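Local coordinates for protein putative histidinol-phosphate aminotransferase (Erwinia carotovora atroseptica, PDB 3LY1) that binds pyridoxal 5'-phosphate and probably works as a transaminase of the histidinol-phosphate aminotransferase type, at residues S140-N152 with N173-V186. Numbering follows the deposited sequence. Where two conformers were deposited one is given.
Sequences SGPSIVYLVNPNN and NTMFIVDEAYAEFV. With PLP (pyridoxal-5'-phosphate), chain E.
One carboxylate oxygen, OD2 of D179, is gripped twice: Y146 OH donates to its anti lone pair at 2.6 Å, and the pyridine nitrogen N1 of PLP donates to it at 2.7 Å. The Y146 ring and the carboxylate are turned 47° to each other. The other oxygen, OD1, accepts from A181 N in an Asx turn; the three bonds together fix the carboxylate's rotation. Such an aspartate at N1 is the hallmark of fold-type I PLP enzymes, where it probably stabilises the protonated pyridinium. At the cofactor's phenolic oxygen, Y182 OH and PLP O3 share a 2.5 Å hydrogen bond, and N152 ND2 donates to O3 at 2.8 Å; with CG anti to the backbone N (chi1 176°), the N152 amide extends to O3, while its OD1 bonds R329. V148 CG1 touches the PLP methyl C2A. After strand 143-148, a cis peptide precedes P150, whose CG lies 3.3 Å from V186 CG2, closer than usual van der Waals contact; one water donates to P150 O and D179 O and accepts from Y182 N. Upstream, parallel strands 143-148 and 174-179 run in register through a regular backbone ladder. I144 CG2 meets I177 CD1 on the face with Y146 and D179; V145 packs beside the F176 ring on the other. Helix 160-168 connects the strands as a beta-alpha-beta unit; strand 94-98 lies beside 143-148 and strand 205-210 beside 174-179, with helix 76-88 over the I177 face and helix 129-137 against V145.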
loop_
_atom_site.group_PDB
_atom_site.type_symbol
_atom_site.label_atom_id
_atom_site.label_comp_id
_atom_site.label_asym_id
_atom_site.label_seq_id
_atom_site.Cartn_x
_atom_site.Cartn_y
_atom_site.Cartn_z
ATOM N N SER A 140 -15.292 -19.218 -24.458
ATOM C CA SER A 140 -15.647 -20.353 -23.606
ATOM C C SER A 140 -14.961 -20.329 -22.226
ATOM O O SER A 140 -15.448 -20.921 -21.278
ATOM C CB SER A 140 -15.371 -21.696 -24.338
ATOM O OG SER A 140 -14.045 -21.732 -24.887
ATOM N N GLY A 141 -13.885 -19.590 -22.062
ATOM C CA GLY A 141 -13.232 -19.544 -20.756
ATOM C C GLY A 141 -13.777 -18.446 -19.845
ATOM O O GLY A 141 -14.763 -17.765 -20.168
ATOM N N PRO A 142 -13.114 -18.250 -18.703
ATOM C CA PRO A 142 -13.438 -17.171 -17.806
ATOM C C PRO A 142 -13.080 -15.779 -18.384
ATOM O O PRO A 142 -12.098 -15.624 -19.120
ATOM C CB PRO A 142 -12.606 -17.472 -16.547
ATOM C CG PRO A 142 -11.750 -18.621 -16.856
ATOM C CD PRO A 142 -12.011 -19.098 -18.216
ATOM N N SER A 143 -13.897 -14.789 -18.052
ATOM C CA SER A 143 -13.684 -13.416 -18.506
ATOM C C SER A 143 -13.738 -12.501 -17.300
ATOM O O SER A 143 -14.559 -12.712 -16.412
ATOM C CB SER A 143 -14.787 -12.939 -19.470
ATOM O OG SER A 143 -14.823 -13.682 -20.656
ATOM N N ILE A 144 -12.880 -11.478 -17.293
ATOM C CA ILE A 144 -13.022 -10.345 -16.363
ATOM C C ILE A 144 -13.371 -9.153 -17.213
ATOM O O ILE A 144 -12.708 -8.912 -18.218
ATOM C CB ILE A 144 -11.703 -10.039 -15.605
ATOM C CG1 ILE A 144 -11.225 -11.284 -14.843
ATOM C CG2 ILE A 144 -11.857 -8.805 -14.660
ATOM C CD1 ILE A 144 -9.858 -11.132 -14.167
ATOM N N VAL A 145 -14.399 -8.397 -16.823
ATOM C CA VAL A 145 -14.850 -7.233 -17.580
ATOM C C VAL A 145 -14.521 -6.043 -16.689
ATOM O O VAL A 145 -14.909 -6.048 -15.535
ATOM C CB VAL A 145 -16.372 -7.253 -17.867
ATOM C CG1 VAL A 145 -16.777 -5.969 -18.666
ATOM C CG2 VAL A 145 -16.795 -8.538 -18.595
ATOM N N TYR A 146 -13.785 -5.055 -17.204
ATOM C CA TYR A 146 -13.394 -3.871 -16.414
ATOM C C TYR A 146 -14.053 -2.633 -17.022
ATOM O O TYR A 146 -13.721 -2.255 -18.150
ATOM C CB TYR A 146 -11.864 -3.763 -16.356
ATOM C CG TYR A 146 -11.297 -2.533 -15.677
ATOM C CD1 TYR A 146 -11.596 -2.245 -14.347
ATOM C CD2 TYR A 146 -10.456 -1.663 -16.360
ATOM C CE1 TYR A 146 -11.098 -1.140 -13.718
ATOM C CE2 TYR A 146 -9.907 -0.545 -15.719
ATOM C CZ TYR A 146 -10.259 -0.280 -14.402
ATOM O OH TYR A 146 -9.786 0.828 -13.742
ATOM N N LEU A 147 -14.975 -2.043 -16.253
ATOM C CA LEU A 147 -15.850 -0.964 -16.673
ATOM C C LEU A 147 -15.603 0.234 -15.766
ATOM O O LEU A 147 -15.899 0.201 -14.588
ATOM C CB LEU A 147 -17.314 -1.377 -16.571
ATOM C CG LEU A 147 -17.807 -2.587 -17.378
ATOM C CD1 LEU A 147 -19.296 -2.849 -17.048
ATOM C CD2 LEU A 147 -17.582 -2.411 -18.894
ATOM N N VAL A 148 -14.994 1.254 -16.331
ATOM C CA VAL A 148 -14.749 2.512 -15.631
ATOM C C VAL A 148 -15.877 3.462 -15.950
ATOM O O VAL A 148 -16.190 3.705 -17.146
ATOM C CB VAL A 148 -13.352 3.087 -16.019
ATOM C CG1 VAL A 148 -13.064 4.354 -15.160
ATOM C CG2 VAL A 148 -12.265 1.994 -15.842
ATOM N N ASN A 149 -16.479 4.030 -14.897
ATOM C CA ASN A 149 -17.734 4.741 -15.019
ATOM C C ASN A 149 -17.826 5.779 -13.934
ATOM O O ASN A 149 -18.109 5.421 -12.806
ATOM C CB ASN A 149 -18.941 3.790 -14.855
ATOM C CG ASN A 149 -20.224 4.353 -15.450
ATOM O OD1 ASN A 149 -20.180 5.156 -16.415
ATOM N ND2 ASN A 149 -21.390 3.978 -14.853
ATOM N N PRO A 150 -17.595 7.070 -14.253
ATOM C CA PRO A 150 -17.227 7.710 -15.520
ATOM C C PRO A 150 -15.899 7.221 -16.032
ATOM O O PRO A 150 -15.041 6.949 -15.232
ATOM C CB PRO A 150 -17.107 9.195 -15.144
ATOM C CG PRO A 150 -17.965 9.381 -13.958
ATOM C CD PRO A 150 -17.884 8.063 -13.209
ATOM N N ASN A 151 -15.751 7.095 -17.341
ATOM C CA ASN A 151 -14.516 6.601 -17.942
ATOM C C ASN A 151 -13.417 7.650 -17.854
ATOM O O ASN A 151 -13.692 8.826 -17.922
ATOM C CB ASN A 151 -14.766 6.182 -19.400
ATOM C CG ASN A 151 -13.602 5.401 -20.007
ATOM O OD1 ASN A 151 -12.954 4.589 -19.334
ATOM N ND2 ASN A 151 -13.356 5.624 -21.296
ATOM N N ASN A 152 -12.186 7.176 -17.753
ATOM C CA ASN A 152 -10.972 7.980 -17.840
ATOM C C ASN A 152 -10.273 7.375 -19.016
ATOM O O ASN A 152 -9.963 6.173 -18.986
ATOM C CB ASN A 152 -10.163 7.846 -16.528
ATOM C CG ASN A 152 -8.811 8.589 -16.556
ATOM O OD1 ASN A 152 -8.501 9.305 -17.503
ATOM N ND2 ASN A 152 -8.010 8.426 -15.489
ATOM N N ASN A 173 -19.174 -17.599 -15.888
ATOM C CA ASN A 173 -17.742 -17.468 -15.716
ATOM C C ASN A 173 -17.216 -16.054 -15.930
ATOM O O ASN A 173 -16.164 -15.896 -16.561
ATOM C CB ASN A 173 -17.052 -18.347 -16.744
ATOM C CG ASN A 173 -16.556 -19.568 -16.176
ATOM O OD1 ASN A 173 -15.502 -19.569 -15.528
ATOM N ND2 ASN A 173 -17.288 -20.657 -16.400
ATOM N N THR A 174 -17.962 -15.054 -15.456
ATOM C CA THR A 174 -17.640 -13.658 -15.710
ATOM C C THR A 174 -17.708 -12.845 -14.420
ATOM O O THR A 174 -18.694 -12.907 -13.702
ATOM C CB THR A 174 -18.592 -13.073 -16.802
ATOM O OG1 THR A 174 -18.474 -13.874 -18.001
ATOM C CG2 THR A 174 -18.251 -11.610 -17.123
HETATM N N MSE A 175 -16.632 -12.120 -14.137
HETATM C CA MSE A 175 -16.563 -11.181 -13.012
HETATM C C MSE A 175 -16.490 -9.771 -13.581
HETATM O O MSE A 175 -15.683 -9.512 -14.499
HETATM C CB MSE A 175 -15.324 -11.476 -12.164
HETATM C CG MSE A 175 -15.015 -10.470 -11.080
HETATM SE SE MSE A 175 -16.495 -10.405 -9.813
HETATM C CE MSE A 175 -16.138 -11.875 -8.695
ATOM N N PHE A 176 -17.305 -8.865 -13.031
ATOM C CA PHE A 176 -17.361 -7.489 -13.458
ATOM C C PHE A 176 -16.628 -6.680 -12.410
ATOM O O PHE A 176 -16.930 -6.786 -11.226
ATOM C CB PHE A 176 -18.812 -6.990 -13.561
ATOM C CG PHE A 176 -19.567 -7.571 -14.692
ATOM C CD1 PHE A 176 -20.205 -8.795 -14.558
ATOM C CD2 PHE A 176 -19.608 -6.912 -15.921
ATOM C CE1 PHE A 176 -20.868 -9.375 -15.655
ATOM C CE2 PHE A 176 -20.272 -7.473 -17.008
ATOM C CZ PHE A 176 -20.876 -8.704 -16.896
ATOM N N ILE A 177 -15.653 -5.894 -12.838
ATOM C CA ILE A 177 -15.026 -4.887 -11.993
ATOM C C ILE A 177 -15.540 -3.527 -12.468
ATOM O O ILE A 177 -15.311 -3.131 -13.612
ATOM C CB ILE A 177 -13.491 -4.905 -12.104
ATOM C CG1 ILE A 177 -12.882 -6.267 -11.719
ATOM C CG2 ILE A 177 -12.865 -3.768 -11.257
ATOM C CD1 ILE A 177 -11.412 -6.439 -12.165
ATOM N N VAL A 178 -16.205 -2.794 -11.578
ATOM C CA VAL A 178 -16.774 -1.509 -11.899
ATOM C C VAL A 178 -16.055 -0.452 -11.074
ATOM O O VAL A 178 -16.074 -0.501 -9.841
ATOM C CB VAL A 178 -18.322 -1.432 -11.625
ATOM C CG1 VAL A 178 -18.907 -0.136 -12.163
ATOM C CG2 VAL A 178 -19.070 -2.661 -12.215
ATOM N N ASP A 179 -15.395 0.476 -11.773
ATOM C CA ASP A 179 -14.475 1.446 -11.178
ATOM C C ASP A 179 -15.158 2.795 -11.164
ATOM O O ASP A 179 -15.280 3.450 -12.197
ATOM C CB ASP A 179 -13.134 1.433 -11.968
ATOM C CG ASP A 179 -12.061 2.343 -11.377
ATOM O OD1 ASP A 179 -12.405 3.262 -10.546
ATOM O OD2 ASP A 179 -10.849 2.149 -11.780
ATOM N N GLU A 180 -15.625 3.200 -9.980
ATOM C CA GLU A 180 -16.367 4.428 -9.827
ATOM C C GLU A 180 -15.554 5.505 -9.133
ATOM O O GLU A 180 -16.098 6.289 -8.361
ATOM C CB GLU A 180 -17.661 4.134 -9.091
ATOM C CG GLU A 180 -18.587 3.171 -9.898
ATOM C CD GLU A 180 -19.973 2.914 -9.262
ATOM O OE1 GLU A 180 -20.317 3.488 -8.190
ATOM O OE2 GLU A 180 -20.728 2.118 -9.878
ATOM N N ALA A 181 -14.249 5.556 -9.437
ATOM C CA ALA A 181 -13.330 6.579 -8.914
ATOM C C ALA A 181 -13.948 7.965 -8.957
ATOM O O ALA A 181 -13.883 8.691 -7.971
ATOM C CB ALA A 181 -12.001 6.556 -9.706
ATOM N N TYR A 182 -14.566 8.339 -10.087
ATOM C CA TYR A 182 -15.035 9.724 -10.275
ATOM C C TYR A 182 -16.535 9.948 -10.064
ATOM O O TYR A 182 -17.073 10.988 -10.472
ATOM C CB TYR A 182 -14.626 10.241 -11.667
ATOM C CG TYR A 182 -13.131 10.148 -11.932
ATOM C CD1 TYR A 182 -12.242 11.099 -11.461
ATOM C CD2 TYR A 182 -12.615 9.091 -12.652
ATOM C CE1 TYR A 182 -10.859 10.960 -11.683
ATOM C CE2 TYR A 182 -11.249 8.970 -12.896
ATOM C CZ TYR A 182 -10.377 9.905 -12.404
ATOM O OH TYR A 182 -9.010 9.756 -12.626
ATOM N N ALA A 183 -17.214 8.989 -9.453
ATOM C CA ALA A 183 -18.689 8.932 -9.518
ATOM C C ALA A 183 -19.384 10.096 -8.795
ATOM O O ALA A 183 -20.422 10.548 -9.241
ATOM C CB ALA A 183 -19.209 7.609 -8.990
ATOM N N GLU A 184 -18.798 10.626 -7.731
ATOM C CA GLU A 184 -19.446 11.729 -7.013
ATOM C C GLU A 184 -19.539 13.066 -7.777
ATOM O O GLU A 184 -20.321 13.943 -7.414
ATOM C CB GLU A 184 -18.795 11.937 -5.640
ATOM C CG GLU A 184 -19.002 10.761 -4.660
ATOM C CD GLU A 184 -17.963 9.637 -4.763
ATOM O OE1 GLU A 184 -17.166 9.601 -5.718
ATOM O OE2 GLU A 184 -17.963 8.758 -3.874
ATOM N N PHE A 185 -18.767 13.218 -8.839
ATOM C CA PHE A 185 -18.819 14.409 -9.678
ATOM C C PHE A 185 -19.979 14.375 -10.675
ATOM O O PHE A 185 -20.255 15.391 -11.314
ATOM C CB PHE A 185 -17.518 14.528 -10.471
ATOM C CG PHE A 185 -16.308 14.800 -9.631
ATOM C CD1 PHE A 185 -16.139 16.016 -9.007
ATOM C CD2 PHE A 185 -15.303 13.860 -9.522
ATOM C CE1 PHE A 185 -15.010 16.276 -8.243
ATOM C CE2 PHE A 185 -14.179 14.103 -8.773
ATOM C CZ PHE A 185 -14.022 15.317 -8.122
ATOM N N VAL A 186 -20.618 13.208 -10.848
ATOM C CA VAL A 186 -21.534 12.986 -11.973
ATOM C C VAL A 186 -22.800 13.848 -11.838
ATOM O O VAL A 186 -23.348 13.993 -10.746
ATOM C CB VAL A 186 -21.939 11.485 -12.132
ATOM C CG1 VAL A 186 -23.080 11.375 -13.137
ATOM C CG2 VAL A 186 -20.713 10.577 -12.587
HETATM N N1 PLP E . -9.335 4.278 -11.307
HETATM C C2 PLP E . -9.360 5.330 -12.199
HETATM C C2A PLP E . -10.422 5.344 -13.270
HETATM C C3 PLP E . -8.380 6.317 -12.094
HETATM O O3 PLP E . -8.392 7.343 -12.984
HETATM C C4 PLP E . -7.393 6.227 -11.088
HETATM C C4A PLP E . -6.408 7.348 -10.876
HETATM O O4A PLP E . -5.820 7.729 -11.874
HETATM C C5 PLP E . -7.380 5.145 -10.200
HETATM C C6 PLP E . -8.368 4.171 -10.348
HETATM C C5A PLP E . -6.337 4.990 -9.114
HETATM O O4P PLP E . -6.337 6.041 -8.129
HETATM P P PLP E . -5.909 5.756 -6.618
HETATM O O1P PLP E . -4.886 4.669 -6.515
HETATM O O2P PLP E . -7.225 5.404 -5.978
HETATM O O3P PLP E . -5.396 7.120 -6.186
HETATM O O HOH W 1 -21.869 2.549 -12.262
HETATM O O HOH W 2 -14.780 6.427 -12.437
#